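Local atomic coordinates of DegQ (PDB entry 3PV5), a protein that probably acts as a serine protease of the HtrA family, with a trypsin-like domain and two PDZ domains, enclosing its own proteolytic chamber in large 12-subunit assemblies. Residues V90-D95 with I217-A222; K115-G120 with V129-A134; S139-D144 with K213-G218; I157-G162 with S169-F174. All blocks are in the same frame, centred on the assembly; numbering follows the deposited sequence.

Contact 1: residues V90-D95 with I217-A222; sequences VIITND and IGINTA
The side-chain amide of Asn-94 has Ile-219 and Thr-221 on opposite sides of its plane. CB of Thr-221 comes obliquely from one side, 4.0 Å from both OD1 and ND2 of Asn-94, the threonine side chain crossing the asparagine at about a right angle. From the other side the CG2 methyl of Ile-219 reaches the ND2 edge, also 4.0 Å from that nitrogen. O of Asn-220 sits off the outer edge of the amide, close to its plane, and accepts a weak hydrogen bond of 3.4 Å from ND2 of Asn-94, bent to 145° at the hydrogen. The same nitrogen is shared with O of Asp-126 through another weak bond, and the two together may limit the rotation of the amide. With chi1 at -53°, CG of Asn-94 stands opposite the carbonyl carbon and sends the amide across to strand 216-221. Two residues earlier, Ile-92 also points toward that strand, and its CG2 meets CG1 of Ile-219 at 4.2 Å, an apolar contact continued by Val-82 and by Val-242 of helix 239-252. Asn-94 immediately precedes the short helix 95-98, and its side chain also touches Ser-205. This is the seam between the two six-stranded barrels of a trypsin-like protease, beside residues consistent with a catalytic triad of His-96, Asp-126 and Ser-205.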
loop_
_atom_site.group_PDB
_atom_site.type_symbol
_atom_site.label_atom_id
_atom_site.label_comp_id
_atom_site.label_asym_id
_atom_site.label_seq_id
_atom_site.Cartn_x
_atom_site.Cartn_y
_atom_site.Cartn_z
ATOM N N VAL A 90 16.698 -40.103 -36.675
ATOM C CA VAL A 90 15.558 -40.088 -35.785
ATOM C C VAL A 90 16.029 -39.720 -34.401
ATOM O O VAL A 90 16.835 -40.430 -33.811
ATOM C CB VAL A 90 14.858 -41.458 -35.699
ATOM C CG1 VAL A 90 13.883 -41.456 -34.536
ATOM C CG2 VAL A 90 14.112 -41.816 -37.075
ATOM N N ILE A 91 15.569 -38.552 -33.950
ATOM C CA ILE A 91 15.860 -38.023 -32.652
ATOM C C ILE A 91 14.640 -38.063 -31.674
ATOM O O ILE A 91 13.485 -37.683 -32.057
ATOM C CB ILE A 91 16.306 -36.569 -32.798
ATOM C CG1 ILE A 91 17.694 -36.468 -33.519
ATOM C CG2 ILE A 91 16.400 -35.930 -31.474
ATOM C CD1 ILE A 91 18.011 -35.052 -34.148
ATOM N N ILE A 92 14.901 -38.391 -30.392
ATOM C CA ILE A 92 13.853 -38.268 -29.336
ATOM C C ILE A 92 14.102 -37.061 -28.432
ATOM O O ILE A 92 15.197 -36.842 -27.940
ATOM C CB ILE A 92 13.716 -39.618 -28.562
ATOM C CG1 ILE A 92 13.238 -40.686 -29.558
ATOM C CG2 ILE A 92 12.638 -39.588 -27.455
ATOM C CD1 ILE A 92 13.687 -42.048 -29.254
ATOM N N THR A 93 13.075 -36.260 -28.209
ATOM C CA THR A 93 13.090 -35.301 -27.139
ATOM C C THR A 93 11.726 -35.420 -26.363
ATOM O O THR A 93 10.961 -36.335 -26.643
ATOM C CB THR A 93 13.334 -33.907 -27.702
ATOM O OG1 THR A 93 13.384 -32.940 -26.653
ATOM C CG2 THR A 93 12.216 -33.480 -28.689
ATOM N N ASN A 94 11.445 -34.505 -25.422
ATOM C CA ASN A 94 10.123 -34.406 -24.787
ATOM C C ASN A 94 9.150 -33.562 -25.605
ATOM O O ASN A 94 9.528 -32.529 -26.177
ATOM C CB ASN A 94 10.153 -33.719 -23.399
ATOM C CG ASN A 94 11.167 -34.339 -22.420
ATOM O OD1 ASN A 94 11.935 -33.624 -21.816
ATOM N ND2 ASN A 94 11.180 -35.650 -22.289
ATOM N N ASP A 95 7.865 -33.925 -25.530
ATOM C CA ASP A 95 6.825 -33.206 -26.178
ATOM C C ASP A 95 6.805 -31.820 -25.729
ATOM O O ASP A 95 6.580 -30.914 -26.555
ATOM C CB ASP A 95 5.433 -33.842 -25.967
ATOM C CG ASP A 95 4.383 -33.237 -26.899
ATOM O OD1 ASP A 95 3.506 -32.513 -26.398
ATOM O OD2 ASP A 95 4.491 -33.400 -28.133
ATOM N N ILE A 217 19.181 -45.841 -20.935
ATOM C CA ILE A 217 18.159 -46.436 -20.069
ATOM C C ILE A 217 16.940 -45.530 -19.863
ATOM O O ILE A 217 15.877 -45.983 -19.466
ATOM C CB ILE A 217 18.812 -47.046 -18.821
ATOM C CG1 ILE A 217 19.574 -46.052 -17.927
ATOM C CG2 ILE A 217 19.838 -48.095 -19.280
ATOM C CD1 ILE A 217 18.775 -44.933 -17.625
ATOM N N GLY A 218 17.016 -44.277 -20.293
ATOM C CA GLY A 218 15.846 -43.401 -20.277
ATOM C C GLY A 218 16.125 -42.050 -20.908
ATOM O O GLY A 218 17.232 -41.773 -21.333
ATOM N N ILE A 219 15.122 -41.199 -20.908
ATOM C CA ILE A 219 15.141 -39.928 -21.513
ATOM C C ILE A 219 14.734 -38.923 -20.498
ATOM O O ILE A 219 13.689 -39.092 -19.909
ATOM C CB ILE A 219 14.085 -39.887 -22.697
ATOM C CG1 ILE A 219 14.608 -40.738 -23.871
ATOM C CG2 ILE A 219 13.821 -38.485 -23.122
ATOM C CD1 ILE A 219 15.921 -40.236 -24.487
ATOM N N ASN A 220 15.526 -37.854 -20.299
ATOM C CA ASN A 220 15.434 -37.079 -19.083
ATOM C C ASN A 220 14.227 -36.207 -19.123
ATOM O O ASN A 220 13.863 -35.707 -20.183
ATOM C CB ASN A 220 16.666 -36.127 -18.859
ATOM C CG ASN A 220 18.005 -36.820 -18.928
ATOM O OD1 ASN A 220 18.973 -36.301 -19.543
ATOM N ND2 ASN A 220 18.126 -37.906 -18.248
ATOM N N THR A 221 13.690 -35.823 -17.971
ATOM C CA THR A 221 12.672 -34.782 -18.065
ATOM C C THR A 221 12.697 -33.863 -16.866
ATOM O O THR A 221 13.046 -34.302 -15.829
ATOM C CB THR A 221 11.227 -35.384 -18.333
ATOM O OG1 THR A 221 10.290 -34.304 -18.308
ATOM C CG2 THR A 221 10.830 -36.391 -17.288
ATOM N N ALA A 222 12.326 -32.594 -17.002
ATOM C CA ALA A 222 12.467 -31.619 -15.880
ATOM C C ALA A 222 11.197 -31.001 -15.314
ATOM O O ALA A 222 10.847 -29.907 -15.727
ATOM C CB ALA A 222 13.424 -30.438 -16.305
#

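Contact 2: residues K115-G120 with V129-A134; sequences KARLIG and VLKIDA
Arg-117 and Lys-131 face each other in a hydrogen-bonded pair of the antiparallel hairpin formed by strands 113-122 and 127-131, part of the first barrel of the trypsin-like fold. Their backbones exchange two nearly straight bonds, Arg-117 N to Lys-131 O at 2.7 Å and Lys-131 N to Arg-117 O at 2.8 Å. Their side chains run side by side in the same direction: CB of the lysine lies over one face of the guanidinium, and NH2 of Arg-117 touches CD of Lys-131 at 3.6 Å. Further along, Ile-119 N gives to Val-129 O and Val-129 N to Gly-120 O; since Ile-119 and Gly-120 both face Val-129, the register slips by one in a classic beta bulge. The bulge turns Ile-119 toward the partner strand, where its CD1 rests 3.8 Å from CB of Lys-131 and its CB meets CG1 of Val-129 at 4.2 Å. Leu-118 and Leu-130 project from the other face, with CD2 of Leu-130 tucked under CA of Leu-118 at 3.8 Å. At the outer end, CB of Ala-116 packs on CG2 of Ile-132 at 3.7 Å. Behind this layer, Leu-130 and Ile-132 are backed by Ile-91 of strand 90-93, and Val-106 of strand 101-107 closes over Ala-116. Past CD, the Lys-131 chain carries NZ to O of Asn-88 and, in a 3.0 Å salt bridge, to OD2 of Asp-133.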
loop_
_atom_site.group_PDB
_atom_site.type_symbol
_atom_site.label_atom_id
_atom_site.label_comp_id
_atom_site.label_asym_id
_atom_site.label_seq_id
_atom_site.Cartn_x
_atom_site.Cartn_y
_atom_site.Cartn_z
ATOM N N LYS A 115 17.937 -28.098 -39.670
ATOM C CA LYS A 115 16.479 -27.911 -39.631
ATOM C C LYS A 115 15.851 -29.239 -39.282
ATOM O O LYS A 115 16.188 -30.228 -39.886
ATOM C CB LYS A 115 16.024 -27.515 -41.028
ATOM C CG LYS A 115 14.611 -26.979 -41.175
ATOM C CD LYS A 115 14.147 -27.166 -42.652
ATOM C CE LYS A 115 13.279 -26.039 -43.146
ATOM N NZ LYS A 115 12.733 -25.189 -42.018
ATOM N N ALA A 116 14.970 -29.307 -38.295
ATOM C CA ALA A 116 14.409 -30.626 -37.983
ATOM C C ALA A 116 12.914 -30.675 -38.278
ATOM O O ALA A 116 12.232 -29.659 -38.245
ATOM C CB ALA A 116 14.717 -31.028 -36.576
ATOM N N ARG A 117 12.448 -31.867 -38.610
ATOM C CA ARG A 117 11.002 -32.112 -38.803
ATOM C C ARG A 117 10.412 -32.858 -37.596
ATOM O O ARG A 117 10.997 -33.834 -37.149
ATOM C CB ARG A 117 10.753 -33.048 -40.041
ATOM C CG ARG A 117 11.058 -32.443 -41.391
ATOM C CD ARG A 117 10.371 -33.187 -42.603
ATOM N NE ARG A 117 10.714 -34.622 -42.756
ATOM C CZ ARG A 117 9.887 -35.658 -42.529
ATOM N NH1 ARG A 117 8.619 -35.498 -42.116
ATOM N NH2 ARG A 117 10.343 -36.893 -42.731
ATOM N N LEU A 118 9.217 -32.465 -37.181
ATOM C CA LEU A 118 8.362 -33.259 -36.255
ATOM C C LEU A 118 7.658 -34.360 -36.967
ATOM O O LEU A 118 6.822 -34.100 -37.805
ATOM C CB LEU A 118 7.239 -32.401 -35.655
ATOM C CG LEU A 118 6.765 -32.683 -34.231
ATOM C CD1 LEU A 118 5.275 -32.447 -34.080
ATOM C CD2 LEU A 118 7.174 -34.055 -33.759
ATOM N N ILE A 119 7.995 -35.575 -36.648
ATOM C CA ILE A 119 7.276 -36.711 -37.144
ATOM C C ILE A 119 5.973 -36.988 -36.335
ATOM O O ILE A 119 5.017 -37.532 -36.849
ATOM C CB ILE A 119 8.171 -37.941 -36.991
ATOM C CG1 ILE A 119 9.478 -37.749 -37.787
ATOM C CG2 ILE A 119 7.443 -39.193 -37.410
ATOM C CD1 ILE A 119 9.278 -37.295 -39.272
ATOM N N GLY A 120 6.021 -36.693 -35.046
ATOM C CA GLY A 120 4.900 -36.740 -34.169
ATOM C C GLY A 120 5.287 -36.745 -32.686
ATOM O O GLY A 120 6.365 -37.236 -32.304
ATOM N N VAL A 129 9.099 -37.248 -31.454
ATOM C CA VAL A 129 10.071 -37.845 -32.346
ATOM C C VAL A 129 10.361 -36.880 -33.473
ATOM O O VAL A 129 9.407 -36.229 -34.033
ATOM C CB VAL A 129 9.553 -39.137 -32.955
ATOM C CG1 VAL A 129 10.557 -39.626 -33.991
ATOM C CG2 VAL A 129 9.250 -40.212 -31.851
ATOM N N LEU A 130 11.656 -36.744 -33.798
ATOM C CA LEU A 130 12.100 -35.741 -34.783
ATOM C C LEU A 130 12.952 -36.388 -35.856
ATOM O O LEU A 130 13.647 -37.390 -35.608
ATOM C CB LEU A 130 12.939 -34.692 -34.111
ATOM C CG LEU A 130 12.338 -33.764 -33.060
ATOM C CD1 LEU A 130 13.465 -32.772 -32.536
ATOM C CD2 LEU A 130 11.174 -33.037 -33.639
ATOM N N LYS A 131 12.920 -35.798 -37.049
ATOM C CA LYS A 131 13.803 -36.222 -38.155
ATOM C C LYS A 131 14.674 -35.086 -38.575
ATOM O O LYS A 131 14.222 -33.953 -38.670
ATOM C CB LYS A 131 13.014 -36.690 -39.394
ATOM C CG LYS A 131 13.807 -37.671 -40.260
ATOM C CD LYS A 131 12.902 -38.732 -40.945
ATOM C CE LYS A 131 13.706 -39.675 -41.938
ATOM N NZ LYS A 131 14.930 -38.963 -42.533
ATOM N N ILE A 132 15.931 -35.401 -38.797
ATOM C CA ILE A 132 16.882 -34.484 -39.482
ATOM C C ILE A 132 17.448 -35.265 -40.643
ATOM O O ILE A 132 17.584 -36.481 -40.545
ATOM C CB ILE A 132 18.073 -34.027 -38.602
ATOM C CG1 ILE A 132 18.824 -35.205 -37.993
ATOM C CG2 ILE A 132 17.605 -33.148 -37.557
ATOM C CD1 ILE A 132 20.117 -34.755 -37.155
ATOM N N ASP A 133 17.734 -34.605 -41.774
ATOM C CA ASP A 133 18.292 -35.356 -42.930
ATOM C C ASP A 133 19.796 -35.014 -42.964
ATOM O O ASP A 133 20.177 -33.871 -43.230
ATOM C CB ASP A 133 17.562 -34.999 -44.240
ATOM C CG ASP A 133 16.028 -35.264 -44.184
ATOM O OD1 ASP A 133 15.234 -34.326 -44.452
ATOM O OD2 ASP A 133 15.579 -36.408 -43.914
ATOM N N ALA A 134 20.637 -35.976 -42.637
ATOM C CA ALA A 134 22.079 -35.724 -42.487
ATOM C C ALA A 134 22.792 -37.032 -42.320
ATOM O O ALA A 134 22.207 -38.017 -41.855
ATOM C CB ALA A 134 22.343 -34.871 -41.326
#

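Contact 3: residues S139-D144 with K213-G218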
loop_
_atom_site.group_PDB
_atom_site.type_symbol
_atom_site.label_atom_id
_atom_site.label_comp_id
_atom_site.label_asym_id
_atom_site.label_seq_id
_atom_site.Cartn_x
_atom_site.Cartn_y
_atom_site.Cartn_z
ATOM N N SER A 139 24.783 -42.680 -32.708
ATOM C CA SER A 139 23.872 -43.023 -31.620
ATOM C C SER A 139 24.599 -43.809 -30.512
ATOM O O SER A 139 25.772 -43.688 -30.356
ATOM C CB SER A 139 22.714 -43.885 -32.180
ATOM O OG SER A 139 21.741 -44.076 -31.169
ATOM N N LEU A 140 23.875 -44.633 -29.761
ATOM C CA LEU A 140 24.464 -45.414 -28.667
ATOM C C LEU A 140 23.724 -46.702 -28.470
ATOM O O LEU A 140 22.610 -46.864 -28.999
ATOM C CB LEU A 140 24.438 -44.662 -27.331
ATOM C CG LEU A 140 23.386 -43.652 -26.863
ATOM C CD1 LEU A 140 22.048 -43.853 -27.481
ATOM C CD2 LEU A 140 23.307 -43.545 -25.238
ATOM N N VAL A 141 24.282 -47.622 -27.694
ATOM C CA VAL A 141 23.478 -48.798 -27.478
ATOM C C VAL A 141 22.246 -48.518 -26.590
ATOM O O VAL A 141 22.323 -47.883 -25.567
ATOM C CB VAL A 141 24.224 -50.085 -27.127
ATOM C CG1 VAL A 141 25.809 -49.991 -27.179
ATOM C CG2 VAL A 141 23.598 -50.724 -25.894
ATOM N N ILE A 142 21.083 -48.931 -27.077
ATOM C CA ILE A 142 19.824 -48.780 -26.359
ATOM C C ILE A 142 19.807 -49.904 -25.335
ATOM O O ILE A 142 20.334 -50.984 -25.605
ATOM C CB ILE A 142 18.627 -48.938 -27.301
ATOM C CG1 ILE A 142 18.817 -48.122 -28.583
ATOM C CG2 ILE A 142 17.371 -48.447 -26.655
ATOM C CD1 ILE A 142 19.011 -46.671 -28.356
ATOM N N GLY A 143 19.287 -49.665 -24.138
ATOM C CA GLY A 143 19.340 -50.700 -23.085
ATOM C C GLY A 143 17.952 -51.082 -22.674
ATOM O O GLY A 143 16.968 -50.610 -23.238
ATOM N N ASP A 144 17.869 -51.901 -21.646
ATOM C CA ASP A 144 16.590 -52.364 -21.139
ATOM C C ASP A 144 16.347 -51.752 -19.782
ATOM O O ASP A 144 17.012 -52.070 -18.808
ATOM C CB ASP A 144 16.633 -53.881 -21.032
ATOM C CG ASP A 144 15.340 -54.478 -20.506
ATOM O OD1 ASP A 144 14.319 -53.748 -20.307
ATOM O OD2 ASP A 144 15.360 -55.724 -20.312
ATOM N N LYS A 213 27.501 -48.593 -18.250
ATOM C CA LYS A 213 28.111 -49.098 -19.492
ATOM C C LYS A 213 27.959 -48.115 -20.642
ATOM O O LYS A 213 28.579 -48.305 -21.674
ATOM C CB LYS A 213 27.501 -50.432 -19.913
ATOM C CG LYS A 213 27.935 -51.586 -19.054
ATOM C CD LYS A 213 26.781 -52.599 -18.894
ATOM C CE LYS A 213 26.996 -53.908 -19.674
ATOM N NZ LYS A 213 27.102 -55.127 -18.783
ATOM N N GLY A 214 27.136 -47.090 -20.491
ATOM C CA GLY A 214 26.910 -46.214 -21.581
ATOM C C GLY A 214 25.664 -46.477 -22.362
ATOM O O GLY A 214 25.433 -45.798 -23.350
ATOM N N GLU A 215 24.812 -47.406 -21.916
ATOM C CA GLU A 215 23.606 -47.685 -22.639
ATOM C C GLU A 215 22.514 -46.714 -22.276
ATOM O O GLU A 215 22.401 -46.315 -21.114
ATOM C CB GLU A 215 23.154 -49.097 -22.313
ATOM C CG GLU A 215 24.273 -50.150 -22.521
ATOM C CD GLU A 215 23.914 -51.525 -22.004
ATOM O OE1 GLU A 215 23.055 -51.663 -21.074
ATOM O OE2 GLU A 215 24.542 -52.478 -22.530
ATOM N N LEU A 216 21.679 -46.346 -23.241
ATOM C CA LEU A 216 20.540 -45.484 -22.965
ATOM C C LEU A 216 19.440 -46.264 -22.165
ATOM O O LEU A 216 18.836 -47.207 -22.673
ATOM C CB LEU A 216 19.972 -44.943 -24.262
ATOM C CG LEU A 216 18.901 -43.871 -24.243
ATOM C CD1 LEU A 216 19.408 -42.553 -23.580
ATOM C CD2 LEU A 216 18.312 -43.625 -25.711
ATOM N N ILE A 217 19.181 -45.841 -20.935
ATOM C CA ILE A 217 18.159 -46.436 -20.069
ATOM C C ILE A 217 16.940 -45.530 -19.863
ATOM O O ILE A 217 15.877 -45.983 -19.466
ATOM C CB ILE A 217 18.812 -47.046 -18.821
ATOM C CG1 ILE A 217 19.574 -46.052 -17.927
ATOM C CG2 ILE A 217 19.838 -48.095 -19.280
ATOM C CD1 ILE A 217 18.775 -44.933 -17.625
ATOM N N GLY A 218 17.016 -44.277 -20.293
ATOM C CA GLY A 218 15.846 -43.401 -20.277
ATOM C C GLY A 218 16.125 -42.050 -20.908
ATOM O O GLY A 218 17.232 -41.773 -21.333
HETATM O O HOH W 1 26.232 -47.278 -25.598
#
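Leu-140 lays both of its methyls against Leu-216, the two side chains crossing at about a right angle where the segment linking the two trypsin-like barrels meets strand 216-221 of the second. Leu-140 is modelled off the staggered positions (chi1 32°); its CD2 lies 3.7 Å from CB of Leu-216, while CD1 reaches both that CB and CD2 of the same leucine. Leu-216 has CG opposite its backbone N, which carries its branch inward to Val-82, Ile-84 and Ile-239. There its CD2 also meets CD1 of Ile-142 at 4.1 Å, these two side chains running side by side in the same direction. Ile-142 starts out from the far side of its backbone; chi1 of -47° sets CG1 beside the backbone N, and a second bend at chi2 puts CD1 against the leucine. Val-141 is modelled with a nearly eclipsed first torsion of -6°; its CG2 packs obliquely against the aliphatic part of Glu-215, 3.5 Å from CG. Extended beyond CG, the glutamate runs its carboxylate past the methyl, OE2 3.9 Å from CG2 of Val-141. A single bridge pairs the backbones of Ile-142 and Leu-216: Leu-216 N donates to Val-141 O at 2.9 Å, and Gly-143 N returns a more bent bond to Leu-216 O. The turn before the strand is fastened by OD1 of Asn-211, which accepts from N of Glu-215. Where the two backbones diverge, one water bridges them, accepting from Val-141 N at 2.9 Å and donating to Gly-214 O at 2.8 Å.

Contact 4: residues I157-G162 with S169-F174; sequences IGNPFG and SQSATF
With CG opposite the carbonyl carbon (chi1 -73°), Asn-159 directs its amide at the backbone of Ser-169 to Ser-171 and meets it with both ends. OD1 of Asn-159 is gripped twice: N of Ser-171 comes from above the carbonyl plane, 46° out of it, at 2.8 Å, while OG of Ser-171 donates at 2.9 Å almost in line with the C=O bond. The opposite end is held by ND2 of Asn-159 donating to O of Ser-169, also at 2.9 Å. Gln-170 crosses Asn-159 at about a right angle, their amide planes 37° apart, and its NE2 turns to a weak bond with OD1 of Asn-34. Strands 153-157 and 172-179 are neighbours in the second barrel of the trypsin-like fold, and the asparagine fastens the two ends of the loop between them. Gly-158 N binds Ser-171 O in a nearly straight 2.8 Å bond, next to the non-hydrogen-bonded pair Ile-157 and Ala-172. Ile-157 stands across Gln-170, its CG2 3.8 Å from CB of Gln-170; CG1 of Ile-157 packs on CB of Ala-172 at 4.3 Å. Beyond the loop, Thr-173 OG1 and Phe-174 N both bind OD2 of Asp-197 of a neighbouring subunit.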
loop_
_atom_site.group_PDB
_atom_site.type_symbol
_atom_site.label_atom_id
_atom_site.label_comp_id
_atom_site.label_asym_id
_atom_site.label_seq_id
_atom_site.Cartn_x
_atom_site.Cartn_y
_atom_site.Cartn_z
ATOM N N ILE A 157 22.892 -36.738 -19.225
ATOM C CA ILE A 157 23.602 -35.882 -20.193
ATOM C C ILE A 157 22.590 -35.017 -20.833
ATOM O O ILE A 157 21.639 -35.514 -21.513
ATOM C CB ILE A 157 24.299 -36.665 -21.275
ATOM C CG1 ILE A 157 25.372 -37.571 -20.697
ATOM C CG2 ILE A 157 24.997 -35.730 -22.323
ATOM C CD1 ILE A 157 25.479 -38.925 -21.376
ATOM N N GLY A 158 22.778 -33.720 -20.628
ATOM C CA GLY A 158 21.842 -32.742 -21.105
ATOM C C GLY A 158 21.957 -31.432 -20.359
ATOM O O GLY A 158 21.975 -31.438 -19.165
ATOM N N ASN A 159 21.979 -30.319 -21.069
ATOM C CA ASN A 159 22.107 -29.012 -20.419
ATOM C C ASN A 159 20.894 -28.668 -19.583
ATOM O O ASN A 159 19.825 -28.982 -19.967
ATOM C CB ASN A 159 22.421 -27.886 -21.440
ATOM C CG ASN A 159 23.850 -27.967 -21.951
ATOM O OD1 ASN A 159 24.760 -28.350 -21.193
ATOM N ND2 ASN A 159 24.067 -27.627 -23.225
ATOM N N PRO A 160 21.093 -28.096 -18.387
ATOM C CA PRO A 160 19.975 -27.494 -17.630
ATOM C C PRO A 160 19.333 -26.329 -18.391
ATOM O O PRO A 160 19.875 -25.902 -19.388
ATOM C CB PRO A 160 20.639 -26.996 -16.329
ATOM C CG PRO A 160 22.068 -27.438 -16.369
ATOM C CD PRO A 160 22.343 -28.189 -17.601
ATOM N N PHE A 161 18.199 -25.816 -17.923
ATOM C CA PHE A 161 17.515 -24.687 -18.614
ATOM C C PHE A 161 18.426 -23.430 -18.790
ATOM O O PHE A 161 18.410 -22.749 -19.840
ATOM C CB PHE A 161 16.154 -24.337 -17.942
ATOM C CG PHE A 161 15.717 -22.875 -18.119
ATOM C CD1 PHE A 161 14.868 -22.498 -19.169
ATOM C CD2 PHE A 161 16.162 -21.883 -17.225
ATOM C CE1 PHE A 161 14.455 -21.161 -19.337
ATOM C CE2 PHE A 161 15.761 -20.533 -17.380
ATOM C CZ PHE A 161 14.899 -20.178 -18.445
ATOM N N GLY A 162 19.252 -23.149 -17.797
ATOM C CA GLY A 162 20.197 -22.024 -17.933
ATOM C C GLY A 162 21.249 -22.121 -19.051
ATOM O O GLY A 162 21.440 -21.167 -19.811
ATOM N N SER A 169 28.031 -28.428 -26.594
ATOM C CA SER A 169 28.555 -29.266 -25.486
ATOM C C SER A 169 27.414 -29.529 -24.493
ATOM O O SER A 169 26.653 -28.607 -24.090
ATOM C CB SER A 169 29.748 -28.597 -24.798
ATOM O OG SER A 169 29.438 -27.228 -24.522
ATOM N N GLN A 170 27.264 -30.791 -24.135
ATOM C CA GLN A 170 26.140 -31.148 -23.304
ATOM C C GLN A 170 26.644 -31.487 -21.913
ATOM O O GLN A 170 27.517 -32.330 -21.772
ATOM C CB GLN A 170 25.402 -32.308 -23.945
ATOM C CG GLN A 170 23.928 -32.082 -23.931
ATOM C CD GLN A 170 23.540 -31.209 -25.033
ATOM O OE1 GLN A 170 24.111 -31.344 -26.098
ATOM N NE2 GLN A 170 22.633 -30.277 -24.808
ATOM N N SER A 171 26.128 -30.812 -20.889
ATOM C CA SER A 171 26.582 -31.088 -19.517
ATOM C C SER A 171 26.274 -32.506 -19.088
ATOM O O SER A 171 25.183 -33.030 -19.369
ATOM C CB SER A 171 25.938 -30.164 -18.504
ATOM O OG SER A 171 26.313 -28.809 -18.728
ATOM N N ALA A 172 27.232 -33.122 -18.389
ATOM C CA ALA A 172 27.041 -34.426 -17.777
ATOM C C ALA A 172 26.988 -34.349 -16.215
ATOM O O ALA A 172 27.704 -33.595 -15.585
ATOM C CB ALA A 172 28.126 -35.327 -18.224
ATOM N N THR A 173 26.121 -35.159 -15.595
ATOM C CA THR A 173 26.043 -35.244 -14.146
ATOM C C THR A 173 25.846 -36.662 -13.668
ATOM O O THR A 173 25.138 -37.405 -14.316
ATOM C CB THR A 173 24.880 -34.439 -13.603
ATOM O OG1 THR A 173 25.001 -34.473 -12.200
ATOM C CG2 THR A 173 23.477 -34.997 -14.017
ATOM N N PHE A 174 26.458 -37.008 -12.528
ATOM C CA PHE A 174 26.622 -38.420 -12.085
ATOM C C PHE A 174 25.882 -38.732 -10.763
ATOM O O PHE A 174 25.750 -37.872 -9.856
ATOM C CB PHE A 174 28.108 -38.761 -11.966
ATOM C CG PHE A 174 28.439 -40.076 -11.241
ATOM C CD1 PHE A 174 28.690 -41.232 -11.948
ATOM C CD2 PHE A 174 28.562 -40.125 -9.850
ATOM C CE1 PHE A 174 29.064 -42.446 -11.309
ATOM C CE2 PHE A 174 28.925 -41.327 -9.195
ATOM C CZ PHE A 174 29.148 -42.494 -9.943
#

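In the fold
Contacts 1 and 4 are buried, whereas contacts 2 and 3 are only partly so. Contact 2 is a hairpin within the first barrel and is joined to contact 1 through neighbouring strands 90-93 and 127-131, where Ile-91 O probably bonds Leu-130 N. Contacts 1 and 3 share Ile-217 and Gly-218 on strand 216-221: one end of that strand meets the first barrel, the other the inter-barrel linker. Contact 4 belongs to the same second barrel, its centre about 13 Å from that of contact 1. Backbone pairing dominates contact 2, with charged side chains outward; contact 3 combines leucine packing with a water bridge; asparagine amides characterise contacts 1 and 4, weakly bonded in the first, firmly in the second.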